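Local coordinates for F5/8 type C domain protein (Clostridium perfringens, PDB 7JRM), which probably recognises mucin-type glycans through a carbohydrate-binding module of the large O-glycopeptidase ZmpB, joined here to the enzyme's INT domains, at residues A[110-115]-A[149-155]; A[233-238]-A[279-284]. One frame throughout, in Å; residues are numbered along the deposited sequence.

Contact 1 of 2, residues A[110-115]-A[149-155]; sequences NQIRLL and WVGIDRH
R113 and R154 meet at the centre of this contact. The amide of R154 donates to R113 O at 3.0 Å, bent to 139° at the hydrogen and tilted off the carbonyl plane, while R154 CB lies over one face of the R113 guanidinium, 3.7 Å from NH1. The two guanidinium planes stand 84° apart. Bends at chi2 and chi3 fold the R154 chain along strand 112-115, bringing its NH2 to 3.7 Å from L115 CB, with L115 CD1 above a face. L114 reaches with CD2 to I152 O at 3.4 Å and lies against G151, where no side chain intervenes. D153 accepts a weak bond from R113 N at OD1, and its OD2 closes an Asx turn with H155 N (3.1 Å). One water joins Q111 O, R113 NH2 and D153 OD2; a second lies between R113 NH2 and H155 ND1. Further out, strand 112-115 pairs with 121-124 and runs at 83° to the segment 149-152 of strand 145-152, within the NPCBM/NEW2 beta-sandwich. With D217 OD2 also close to D153 OD1, the R113 charge, beyond salt-bridge range, probably eases the repulsion, while the first water donates to D153 OD2.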
loop_
_atom_site.group_PDB
_atom_site.type_symbol
_atom_site.label_atom_id
_atom_site.label_comp_id
_atom_site.label_asym_id
_atom_site.label_seq_id
_atom_site.Cartn_x
_atom_site.Cartn_y
_atom_site.Cartn_z
ATOM N N ASN A 110 22.493 -2.134 37.954
ATOM C CA ASN A 110 22.559 -3.050 36.829
ATOM C C ASN A 110 21.338 -2.870 35.927
ATOM O O ASN A 110 20.413 -2.108 36.224
ATOM C CB ASN A 110 22.640 -4.494 37.319
ATOM C CG ASN A 110 23.985 -4.826 37.928
ATOM O OD1 ASN A 110 25.018 -4.298 37.512
ATOM N ND2 ASN A 110 23.981 -5.704 38.924
ATOM N N GLN A 111 21.345 -3.589 34.809
ATOM C CA GLN A 111 20.219 -3.542 33.889
ATOM C C GLN A 111 18.973 -4.136 34.533
ATOM O O GLN A 111 19.048 -5.002 35.411
ATOM C CB GLN A 111 20.544 -4.295 32.599
ATOM C CG GLN A 111 21.579 -3.622 31.714
ATOM C CD GLN A 111 22.009 -4.501 30.555
ATOM O OE1 GLN A 111 22.609 -5.558 30.752
ATOM N NE2 GLN A 111 21.699 -4.071 29.337
ATOM N N ILE A 112 17.812 -3.658 34.091
ATOM C CA ILE A 112 16.545 -4.202 34.565
ATOM C C ILE A 112 16.389 -5.616 34.024
ATOM O O ILE A 112 16.367 -5.832 32.806
ATOM C CB ILE A 112 15.373 -3.307 34.144
ATOM C CG1 ILE A 112 15.424 -1.982 34.907
ATOM C CG2 ILE A 112 14.051 -4.018 34.378
ATOM C CD1 ILE A 112 14.524 -0.917 34.338
ATOM N N ARG A 113 16.288 -6.588 34.928
ATOM C CA ARG A 113 16.249 -7.993 34.549
ATOM C C ARG A 113 15.185 -8.711 35.363
ATOM O O ARG A 113 15.183 -8.635 36.594
ATOM C CB ARG A 113 17.617 -8.657 34.759
ATOM C CG ARG A 113 18.690 -8.163 33.801
ATOM C CD ARG A 113 20.070 -8.674 34.187
ATOM N NE ARG A 113 20.445 -8.291 35.545
ATOM C CZ ARG A 113 20.959 -9.128 36.441
ATOM N NH1 ARG A 113 21.158 -10.401 36.125
ATOM N NH2 ARG A 113 21.272 -8.694 37.653
ATOM N N LEU A 114 14.289 -9.409 34.670
ATOM C CA LEU A 114 13.227 -10.182 35.294
ATOM C C LEU A 114 13.283 -11.616 34.785
ATOM O O LEU A 114 14.045 -11.948 33.873
ATOM C CB LEU A 114 11.849 -9.567 35.018
ATOM C CG LEU A 114 11.607 -8.170 35.592
ATOM C CD1 LEU A 114 10.186 -7.710 35.305
ATOM C CD2 LEU A 114 11.892 -8.148 37.084
ATOM N N LEU A 115 12.461 -12.470 35.385
ATOM C CA LEU A 115 12.418 -13.886 35.049
ATOM C C LEU A 115 11.239 -14.176 34.129
ATOM O O LEU A 115 10.129 -13.682 34.348
ATOM C CB LEU A 115 12.318 -14.743 36.313
ATOM C CG LEU A 115 12.389 -16.259 36.128
ATOM C CD1 LEU A 115 13.807 -16.694 35.795
ATOM C CD2 LEU A 115 11.884 -16.975 37.372
ATOM N N TRP A 149 5.529 -4.570 32.958
ATOM C CA TRP A 149 5.950 -5.837 33.534
ATOM C C TRP A 149 6.471 -5.585 34.943
ATOM O O TRP A 149 7.069 -4.542 35.222
ATOM C CB TRP A 149 7.043 -6.501 32.693
ATOM C CG TRP A 149 6.589 -7.020 31.359
ATOM C CD1 TRP A 149 6.829 -6.460 30.138
ATOM C CD2 TRP A 149 5.837 -8.215 31.110
ATOM N NE1 TRP A 149 6.267 -7.226 29.146
ATOM C CE2 TRP A 149 5.652 -8.310 29.716
ATOM C CE3 TRP A 149 5.298 -9.211 31.931
ATOM C CZ2 TRP A 149 4.951 -9.359 29.124
ATOM C CZ3 TRP A 149 4.602 -10.253 31.341
ATOM C CH2 TRP A 149 4.434 -10.318 29.952
ATOM N N VAL A 150 6.236 -6.543 35.838
ATOM C CA VAL A 150 6.668 -6.421 37.225
ATOM C C VAL A 150 7.310 -7.726 37.670
ATOM O O VAL A 150 7.013 -8.802 37.140
ATOM C CB VAL A 150 5.504 -6.042 38.167
ATOM C CG1 VAL A 150 5.009 -4.634 37.866
ATOM C CG2 VAL A 150 4.373 -7.053 38.056
ATOM N N GLY A 151 8.195 -7.624 38.652
ATOM C CA GLY A 151 8.859 -8.797 39.180
ATOM C C GLY A 151 10.040 -8.408 40.041
ATOM O O GLY A 151 10.396 -7.231 40.164
ATOM N N ILE A 152 10.641 -9.430 40.641
ATOM C CA ILE A 152 11.840 -9.249 41.451
ATOM C C ILE A 152 13.046 -9.146 40.528
ATOM O O ILE A 152 13.231 -9.982 39.634
ATOM C CB ILE A 152 11.999 -10.407 42.450
ATOM C CG1 ILE A 152 10.852 -10.405 43.465
ATOM C CG2 ILE A 152 13.343 -10.326 43.159
ATOM C CD1 ILE A 152 11.042 -9.430 44.604
ATOM N N ASP A 153 13.865 -8.115 40.732
ATOM C CA ASP A 153 15.056 -7.938 39.913
ATOM C C ASP A 153 16.012 -9.107 40.109
ATOM O O ASP A 153 16.143 -9.649 41.210
ATOM C CB ASP A 153 15.750 -6.619 40.260
ATOM C CG ASP A 153 16.905 -6.304 39.329
ATOM O OD1 ASP A 153 16.657 -5.974 38.152
ATOM O OD2 ASP A 153 18.068 -6.384 39.776
ATOM N N ARG A 154 16.684 -9.499 39.024
ATOM C CA ARG A 154 17.527 -10.689 39.041
ATOM C C ARG A 154 18.823 -10.496 39.818
ATOM O O ARG A 154 19.535 -11.481 40.045
ATOM C CB ARG A 154 17.844 -11.124 37.608
ATOM C CG ARG A 154 16.647 -11.673 36.846
ATOM C CD ARG A 154 15.825 -12.618 37.710
ATOM N NE ARG A 154 16.534 -13.863 37.993
ATOM C CZ ARG A 154 16.002 -14.894 38.643
ATOM N NH1 ARG A 154 16.718 -15.989 38.857
ATOM N NH2 ARG A 154 14.751 -14.829 39.079
ATOM N N HIS A 155 19.149 -9.268 40.229
ATOM C CA HIS A 155 20.375 -9.041 40.986
ATOM C C HIS A 155 20.341 -9.709 42.356
ATOM O O HIS A 155 21.405 -9.982 42.924
ATOM C CB HIS A 155 20.625 -7.538 41.138
ATOM C CG HIS A 155 21.792 -7.200 42.013
ATOM N ND1 HIS A 155 23.088 -7.171 41.548
ATOM C CD2 HIS A 155 21.855 -6.871 43.325
ATOM C CE1 HIS A 155 23.902 -6.843 42.536
ATOM N NE2 HIS A 155 23.178 -6.655 43.626
HETATM O O HOH W 1 19.846 -6.214 37.851
HETATM O O HOH W 2 23.450 -9.404 39.244
HETATM O O HOH W 3 11.015 -11.613 37.606
#

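Contact 2 of 2, residues A[233-238]-A[279-284]; sequences ELNKAI and ALEELN
L234 and L283 carry the tight side of this helix pair. L234 sends CD1 across to the backbone of the facing helix, 3.7 Å from L280 CA, and its CD2 faces A279 CB more distantly. That reach follows from chi1 of -179°, which sets CG anti to the backbone N and carries the branched end over to the L280 turn. One turn further along, L283 CD2 touches both A237 CB and I238 CG1, each 3.7 Å away; the I238 and L283 side chains cross at about a right angle. The segment axes are 9.8 Å apart at closest approach and run 26° from parallel, with no hydrogen bond between the segments, so apolar packing joins them. These segments belong to helices 232-242 and 273-288, the first and third of three successive helices. Helix 251-270 packs against both, A267 touching L234 and A279, and the geometry is that of a small three-helix bundle. Toward solvent the packing thins. L280 CD1 still meets A237 CB at 3.8 Å, but CD2 finds the aliphatic CB of E233 at 4.0 Å, and the E233 carboxylate bends off into an exposed position. At this margin N284 OD1 approaches A237 CB no closer than 4.3 Å.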
loop_
_atom_site.group_PDB
_atom_site.type_symbol
_atom_site.label_atom_id
_atom_site.label_comp_id
_atom_site.label_asym_id
_atom_site.label_seq_id
_atom_site.Cartn_x
_atom_site.Cartn_y
_atom_site.Cartn_z
ATOM N N GLU A 233 -13.039 3.342 7.720
ATOM C CA GLU A 233 -13.806 3.842 6.583
ATOM C C GLU A 233 -12.997 3.771 5.294
ATOM O O GLU A 233 -13.532 3.407 4.240
ATOM C CB GLU A 233 -14.269 5.275 6.849
ATOM C CG GLU A 233 -15.386 5.383 7.872
ATOM C CD GLU A 233 -16.671 4.727 7.403
ATOM O OE1 GLU A 233 -17.288 5.240 6.445
ATOM O OE2 GLU A 233 -17.063 3.697 7.991
ATOM N N LEU A 234 -11.708 4.116 5.355
ATOM C CA LEU A 234 -10.866 4.018 4.168
ATOM C C LEU A 234 -10.668 2.567 3.753
ATOM O O LEU A 234 -10.669 2.251 2.557
ATOM C CB LEU A 234 -9.520 4.697 4.416
ATOM C CG LEU A 234 -8.553 4.672 3.230
ATOM C CD1 LEU A 234 -9.188 5.335 2.018
ATOM C CD2 LEU A 234 -7.234 5.341 3.582
ATOM N N ASN A 235 -10.495 1.668 4.728
ATOM C CA ASN A 235 -10.392 0.247 4.416
ATOM C C ASN A 235 -11.665 -0.263 3.753
ATOM O O ASN A 235 -11.609 -1.091 2.837
ATOM C CB ASN A 235 -10.100 -0.553 5.686
ATOM C CG ASN A 235 -8.683 -1.086 5.728
ATOM O OD1 ASN A 235 -8.176 -1.615 4.739
ATOM N ND2 ASN A 235 -8.034 -0.951 6.879
ATOM N N LYS A 236 -12.822 0.226 4.204
ATOM C CA LYS A 236 -14.089 -0.201 3.620
ATOM C C LYS A 236 -14.217 0.259 2.173
ATOM O O LYS A 236 -14.672 -0.503 1.312
ATOM C CB LYS A 236 -15.250 0.331 4.460
ATOM C CG LYS A 236 -16.612 -0.218 4.073
ATOM C CD LYS A 236 -17.696 0.330 4.989
ATOM C CE LYS A 236 -19.078 0.144 4.387
ATOM N NZ LYS A 236 -19.296 1.031 3.213
ATOM N N ALA A 237 -13.819 1.501 1.886
ATOM C CA ALA A 237 -13.923 2.014 0.524
ATOM C C ALA A 237 -12.930 1.340 -0.413
ATOM O O ALA A 237 -13.237 1.132 -1.593
ATOM C CB ALA A 237 -13.716 3.528 0.517
ATOM N N ILE A 238 -11.742 0.990 0.086
ATOM C CA ILE A 238 -10.739 0.348 -0.760
ATOM C C ILE A 238 -11.185 -1.059 -1.140
ATOM O O ILE A 238 -11.096 -1.462 -2.305
ATOM C CB ILE A 238 -9.370 0.334 -0.054
ATOM C CG1 ILE A 238 -8.745 1.729 -0.066
ATOM C CG2 ILE A 238 -8.436 -0.671 -0.714
ATOM C CD1 ILE A 238 -7.489 1.837 0.766
ATOM N N ALA A 279 -7.344 10.771 1.352
ATOM C CA ALA A 279 -7.385 9.666 0.401
ATOM C C ALA A 279 -8.792 9.097 0.279
ATOM O O ALA A 279 -9.209 8.687 -0.810
ATOM C CB ALA A 279 -6.398 8.576 0.819
ATOM N N LEU A 280 -9.540 9.068 1.385
ATOM C CA LEU A 280 -10.910 8.569 1.339
ATOM C C LEU A 280 -11.799 9.472 0.492
ATOM O O LEU A 280 -12.597 8.983 -0.317
ATOM C CB LEU A 280 -11.469 8.441 2.756
ATOM C CG LEU A 280 -12.975 8.189 2.874
ATOM C CD1 LEU A 280 -13.347 6.850 2.257
ATOM C CD2 LEU A 280 -13.419 8.256 4.326
ATOM N N GLU A 281 -11.672 10.791 0.661
ATOM C CA GLU A 281 -12.480 11.718 -0.124
ATOM C C GLU A 281 -12.153 11.616 -1.608
ATOM O O GLU A 281 -13.051 11.679 -2.455
ATOM C CB GLU A 281 -12.270 13.148 0.377
ATOM N N GLU A 282 -10.871 11.454 -1.943
ATOM C CA GLU A 282 -10.487 11.312 -3.344
ATOM C C GLU A 282 -10.965 9.983 -3.916
ATOM O O GLU A 282 -11.448 9.929 -5.052
ATOM C CB GLU A 282 -8.971 11.450 -3.488
ATOM C CG GLU A 282 -8.397 10.835 -4.757
ATOM C CD GLU A 282 -8.645 11.687 -5.989
ATOM O OE1 GLU A 282 -9.104 12.840 -5.838
ATOM O OE2 GLU A 282 -8.374 11.206 -7.110
ATOM N N LEU A 283 -10.842 8.901 -3.140
ATOM C CA LEU A 283 -11.310 7.599 -3.604
ATOM C C LEU A 283 -12.816 7.607 -3.839
ATOM O O LEU A 283 -13.301 7.033 -4.821
ATOM C CB LEU A 283 -10.927 6.514 -2.598
ATOM C CG LEU A 283 -11.439 5.099 -2.872
ATOM C CD1 LEU A 283 -11.046 4.636 -4.267
ATOM C CD2 LEU A 283 -10.922 4.131 -1.819
ATOM N N ASN A 284 -13.570 8.253 -2.946
ATOM C CA ASN A 284 -15.011 8.370 -3.146
ATOM C C ASN A 284 -15.335 9.193 -4.385
ATOM O O ASN A 284 -16.323 8.916 -5.075
ATOM C CB ASN A 284 -15.667 8.992 -1.914
ATOM C CG ASN A 284 -15.918 7.979 -0.815
ATOM O OD1 ASN A 284 -16.048 6.783 -1.073
ATOM N ND2 ASN A 284 -15.989 8.456 0.422
#

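How the contacts relate
Contact 1 closes before contact 2 opens along the chain, and the two lie in separate structural units: centres 47 Å apart, nearest atoms about 27 Å apart, with no direct touch. Contact 1 lies in the carbohydrate-binding-module part of the chain, contact 2 in the helical segment that follows. The bound calcium ion lies near contact 1 but is not part of it: the I152 side chain is about 7 Å from it, while S163, V206, D208, G210 and D214 form the site. The centre of contact 2 is about 13 Å from the centre of the chain, that of contact 1 about 40 Å, consistent with an elongated, multidomain chain whose radius of gyration is 41 Å.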